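Local coordinates for Rbam17540 (Bacillus amyloliquefaciens, PDB 2YOY), which is a copper-dependent polysaccharide oxygenase of the CBM33 family that probably cleaves cellulose oxidatively, at residues H1-P7 / T89-T95. Sequence-based numbering, arbitrary orientation.
Sequences HGYIKEP and TFTWHYT. With CU1 (copper (I) ion), chain C.
I4 lies across W92 on the buried side of this strand pair. Its CG1 sits over the centre of the six-membered ring and comes within 3.3 Å of W92 CE2. Here chi1 (-61°) sets CG1 over the ring, and the extended chi2 carries CD1 on toward CZ2. W92 NE1 is hydrogen-bonded to the hydroxyl of Y105. Replacing W92 with an alanine is likely to leave I4 CG1 without its aromatic cover and Y105 without the indole N-H. P7, joined to E6 by a cis peptide, continues the apolar row: its CD meets F90 CD2 at 3.5 Å.

Strand 2-6 runs antiparallel to strand 86-94, in a three-stranded sheet with strand 141-146 on the far side of 86-94. Y3 and H93 form a hydrogen-bonded pair, with Y3 N to H93 O at 2.8 Å and H93 N to Y3 O at 2.7 Å. Further along, K5 and E6 both face T91 in a classic beta bulge. T91 O accepts K5 N at 2.8 Å and E6 N weakly; T91 N returns a bond to E6 O at 2.8 Å. At the other end, H1 O receives a weak bond from T95 N. The amino N and ND1 (1.9 Å) of H1 both bind copper(I), and H98 completes this histidine brace, the copper site characteristic of lytic polysaccharide monooxygenases.

The other side of the sheet is looser and wetter. H93 CB stands over one face of Y3, nearer its rim, while the two rings meet obliquely with planes at 46°. Y12 stacks on Y3. A bend at chi3 (66°) turns the K5 chain, and NZ reaches a water that also bonds W92 O. A second water joins E6 O to the hydroxyls of T89 and T91; T91 OG1 also bonds T141.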
ATOM      1  N   HIS A   1       7.152 -10.141  -5.259  1.00  9.75           N
ATOM      2  CA  HIS A   1       5.944  -9.555  -5.876  1.00 11.19           C
ATOM      3  C   HIS A   1       4.699 -10.026  -5.178  1.00 12.18           C
ATOM      4  O   HIS A   1       4.487 -11.229  -4.941  1.00 11.86           O
ATOM      5  CB  HIS A   1       5.864  -9.876  -7.354  1.00  9.09           C
ATOM      6  CG  HIS A   1       6.875  -9.112  -8.184  1.00 11.68           C
ATOM      7  ND1 HIS A   1       8.236  -9.255  -8.016  1.00 13.33           N
ATOM      8  CD2 HIS A   1       6.718  -8.231  -9.202  1.00 13.53           C
ATOM      9  CE1 HIS A   1       8.874  -8.453  -8.855  1.00 16.55           C
ATOM     10  NE2 HIS A   1       7.973  -7.833  -9.594  1.00 13.66           N
ATOM     11  N   GLY A   2       3.870  -9.059  -4.821  1.00  9.66           N
ATOM     12  CA  GLY A   2       2.650  -9.362  -4.113  1.00 10.35           C
ATOM     13  C   GLY A   2       1.944  -8.092  -3.756  1.00 12.36           C
ATOM     14  O   GLY A   2       2.477  -7.031  -3.970  1.00  9.63           O
ATOM     15  N   TYR A   3       0.722  -8.227  -3.276  1.00  9.06           N
ATOM     16  CA  TYR A   3      -0.102  -7.106  -2.861  1.00 10.23           C
ATOM     17  C   TYR A   3      -1.004  -7.449  -1.689  1.00 11.70           C
ATOM     18  O   TYR A   3      -1.294  -8.627  -1.393  1.00  9.83           O
ATOM     19  CB  TYR A   3      -0.943  -6.597  -4.027  1.00  7.47           C
ATOM     20  CG  TYR A   3      -1.786  -7.670  -4.726  1.00  7.98           C
ATOM     21  CD1 TYR A   3      -3.037  -7.996  -4.263  1.00 14.32           C
ATOM     22  CD2 TYR A   3      -1.330  -8.300  -5.880  1.00  9.05           C
ATOM     23  CE1 TYR A   3      -3.788  -9.007  -4.872  1.00  8.94           C
ATOM     24  CE2 TYR A   3      -2.094  -9.278  -6.514  1.00 16.12           C
ATOM     25  CZ  TYR A   3      -3.318  -9.587  -6.011  1.00 13.89           C
ATOM     26  OH  TYR A   3      -4.118 -10.557  -6.621  1.00 17.72           O
ATOM     27  N   ILE A   4      -1.513  -6.423  -1.047  1.00 10.20           N
ATOM     28  CA  ILE A   4      -2.490  -6.633   0.038  1.00  9.12           C
ATOM     29  C   ILE A   4      -3.883  -6.836  -0.590  1.00 10.22           C
ATOM     30  O   ILE A   4      -4.384  -6.001  -1.302  1.00 10.86           O
ATOM     31  CB  ILE A   4      -2.456  -5.451   1.043  1.00  9.83           C
ATOM     32  CG1 ILE A   4      -1.068  -5.335   1.685  1.00  9.95           C
ATOM     33  CG2 ILE A   4      -3.554  -5.611   2.078  1.00 10.00           C
ATOM     34  CD1 ILE A   4      -0.868  -4.090   2.549  1.00  8.12           C
ATOM     35  N   LYS A   5      -4.460  -8.009  -0.327  1.00 12.36           N
ATOM     36  CA  LYS A   5      -5.709  -8.449  -0.891  1.00  7.51           C
ATOM     37  C   LYS A   5      -6.909  -8.191   0.017  1.00 10.06           C
ATOM     38  O   LYS A   5      -7.993  -7.920  -0.491  1.00 10.37           O
ATOM     39  CB  LYS A   5      -5.562  -9.956  -1.150  1.00  9.22           C
ATOM     40  CG  LYS A   5      -6.779 -10.739  -1.562  1.00 35.06           C
ATOM     41  CD  LYS A   5      -6.364 -12.198  -1.694  1.00 28.74           C
ATOM     42  CE  LYS A   5      -5.955 -12.796  -0.351  1.00 34.91           C
ATOM     43  NZ  LYS A   5      -5.384 -14.159  -0.507  1.00129.40           N
ATOM     44  N   GLU A   6      -6.722  -8.313   1.343  1.00 11.78           N
ATOM     45  CA  GLU A   6      -7.728  -7.906   2.342  1.00 12.33           C
ATOM     46  C   GLU A   6      -7.067  -7.154   3.504  1.00 11.64           C
ATOM     47  O   GLU A   6      -6.177  -7.710   4.125  1.00 15.89           O
ATOM     48  CB  GLU A   6      -8.465  -9.128   2.908  1.00 12.02           C
ATOM     49  CG  GLU A   6      -9.599  -8.756   3.842  1.00 20.51           C
ATOM     50  CD  GLU A   6     -10.138  -9.944   4.619  1.00 36.08           C
ATOM     51  OE1 GLU A   6     -10.018 -11.080   4.122  1.00 50.93           O
ATOM     52  OE2 GLU A   6     -10.674  -9.731   5.726  1.00 85.12           O
ATOM     53  N   PRO A   7      -7.442  -5.872   3.752  1.00 12.83           N
ATOM     54  CA  PRO A   7      -8.324  -5.030   2.907  1.00 14.29           C
ATOM     55  C   PRO A   7      -7.755  -4.883   1.480  1.00  7.05           C
ATOM     56  O   PRO A   7      -6.606  -5.267   1.228  1.00 12.72           O
ATOM     57  CB  PRO A   7      -8.338  -3.662   3.622  1.00 11.95           C
ATOM     58  CG  PRO A   7      -7.679  -3.831   4.931  1.00 12.72           C
ATOM     59  CD  PRO A   7      -6.804  -5.080   4.823  1.00 12.67           C
ATOM     60  N   THR A  89      -7.032  -7.336  10.325  1.00 11.88           N
ATOM     61  CA  THR A  89      -6.041  -8.175   9.664  1.00 10.40           C
ATOM     62  C   THR A  89      -5.713  -7.674   8.262  1.00  9.53           C
ATOM     63  O   THR A  89      -6.567  -7.136   7.572  1.00  9.63           O
ATOM     64  CB  THR A  89      -6.532  -9.606   9.551  1.00 13.99           C
ATOM     65  OG1 THR A  89      -7.786  -9.581   8.863  1.00 18.79           O
ATOM     66  CG2 THR A  89      -6.711 -10.203  10.939  1.00 22.43           C
ATOM     67  N   PHE A  90      -4.466  -7.898   7.861  1.00  9.27           N
ATOM     68  CA  PHE A  90      -3.944  -7.456   6.556  1.00 10.46           C
ATOM     69  C   PHE A  90      -3.328  -8.691   5.931  1.00  9.30           C
ATOM     70  O   PHE A  90      -2.339  -9.217   6.434  1.00 12.61           O
ATOM     71  CB  PHE A  90      -2.912  -6.319   6.728  1.00 11.48           C
ATOM     72  CG  PHE A  90      -3.514  -5.105   7.290  1.00  6.29           C
ATOM     73  CD1 PHE A  90      -3.772  -4.987   8.655  1.00 12.54           C
ATOM     74  CD2 PHE A  90      -3.915  -4.042   6.442  1.00  8.22           C
ATOM     75  CE1 PHE A  90      -4.404  -3.860   9.159  1.00 14.64           C
ATOM     76  CE2 PHE A  90      -4.555  -2.912   6.966  1.00 10.44           C
ATOM     77  CZ  PHE A  90      -4.793  -2.815   8.321  1.00 14.91           C
ATOM     78  N   THR A  91      -3.959  -9.175   4.858  1.00 10.77           N
ATOM     79  CA  THR A  91      -3.518 -10.376   4.156  1.00  9.61           C
ATOM     80  C   THR A  91      -2.943 -10.066   2.791  1.00 11.97           C
ATOM     81  O   THR A  91      -3.608  -9.434   1.959  1.00 10.16           O
ATOM     82  CB  THR A  91      -4.692 -11.343   3.966  1.00 11.50           C
ATOM     83  OG1 THR A  91      -5.158 -11.735   5.265  1.00 14.17           O
ATOM     84  CG2 THR A  91      -4.241 -12.560   3.225  1.00 15.15           C
ATOM     85  N   TRP A  92      -1.709 -10.510   2.584  1.00 12.53           N
ATOM     86  CA  TRP A  92      -1.004 -10.363   1.304  1.00 11.22           C
ATOM     87  C   TRP A  92      -1.263 -11.560   0.415  1.00 13.20           C
ATOM     88  O   TRP A  92      -1.376 -12.698   0.906  1.00 11.86           O
ATOM     89  CB  TRP A  92       0.502 -10.210   1.550  1.00 10.04           C
ATOM     90  CG  TRP A  92       0.900  -8.880   2.191  1.00  5.17           C
ATOM     91  CD1 TRP A  92       0.740  -8.525   3.488  1.00  9.05           C
ATOM     92  CD2 TRP A  92       1.558  -7.774   1.552  1.00  6.57           C
ATOM     93  NE1 TRP A  92       1.261  -7.255   3.702  1.00  9.94           N
ATOM     94  CE2 TRP A  92       1.773  -6.779   2.536  1.00  9.41           C
ATOM     95  CE3 TRP A  92       1.962  -7.520   0.252  1.00  9.46           C
ATOM     96  CZ2 TRP A  92       2.369  -5.533   2.245  1.00 11.00           C
ATOM     97  CZ3 TRP A  92       2.577  -6.272  -0.027  1.00 11.77           C
ATOM     98  CH2 TRP A  92       2.789  -5.323   0.963  1.00 11.44           C
ATOM     99  N   HIS A  93      -1.394 -11.309  -0.885  1.00 10.93           N
ATOM    100  CA  HIS A  93      -1.345 -12.337  -1.921  1.00 10.26           C
ATOM    101  C   HIS A  93      -0.004 -12.161  -2.654  1.00 16.12           C
ATOM    102  O   HIS A  93       0.348 -11.034  -3.054  1.00 13.27           O
ATOM    103  CB  HIS A  93      -2.472 -12.149  -2.908  1.00 13.96           C
ATOM    104  CG  HIS A  93      -2.406 -13.071  -4.090  1.00 14.49           C
ATOM    105  ND1 HIS A  93      -2.734 -14.406  -4.016  1.00 34.01           N
ATOM    106  CD2 HIS A  93      -2.009 -12.853  -5.360  1.00 16.72           C
ATOM    107  CE1 HIS A  93      -2.554 -14.966  -5.197  1.00 37.69           C
ATOM    108  NE2 HIS A  93      -2.125 -14.042  -6.033  1.00 38.91           N
ATOM    109  N   TYR A  94       0.753 -13.241  -2.743  1.00 10.90           N
ATOM    110  CA  TYR A  94       2.081 -13.252  -3.358  1.00  4.74           C
ATOM    111  C   TYR A  94       2.062 -13.983  -4.699  1.00 18.52           C
ATOM    112  O   TYR A  94       1.561 -15.113  -4.795  1.00 14.57           O
ATOM    113  CB  TYR A  94       3.120 -13.859  -2.418  1.00  9.56           C
ATOM    114  CG  TYR A  94       3.286 -13.074  -1.158  1.00 11.31           C
ATOM    115  CD1 TYR A  94       3.944 -11.852  -1.183  1.00 10.60           C
ATOM    116  CD2 TYR A  94       2.763 -13.512   0.047  1.00  9.74           C
ATOM    117  CE1 TYR A  94       4.075 -11.116  -0.047  1.00 11.88           C
ATOM    118  CE2 TYR A  94       2.897 -12.779   1.207  1.00 15.79           C
ATOM    119  CZ  TYR A  94       3.538 -11.570   1.144  1.00 16.35           C
ATOM    120  OH  TYR A  94       3.665 -10.824   2.277  1.00  9.51           O
ATOM    121  N   THR A  95       2.547 -13.323  -5.746  1.00 15.44           N
ATOM    122  CA  THR A  95       2.910 -14.048  -6.977  1.00 23.28           C
ATOM    123  C   THR A  95       4.357 -14.588  -6.894  1.00 21.61           C
ATOM    124  O   THR A  95       4.706 -15.558  -7.555  1.00 19.53           O
ATOM    125  CB  THR A  95       2.751 -13.164  -8.207  1.00 21.04           C
ATOM    126  OG1 THR A  95       3.666 -12.064  -8.125  1.00 18.62           O
ATOM    127  CG2 THR A  95       1.327 -12.652  -8.292  1.00 21.01           C
TER
HETATM  128 CU   CU1 C 300       8.983 -10.181  -6.494  1.00 14.56          CU
HETATM  129  O   HOH W   1      -2.716 -14.877   0.637  1.00 22.42           O
HETATM  130  O   HOH W   2      -7.022  -9.844   6.084  1.00 20.20           O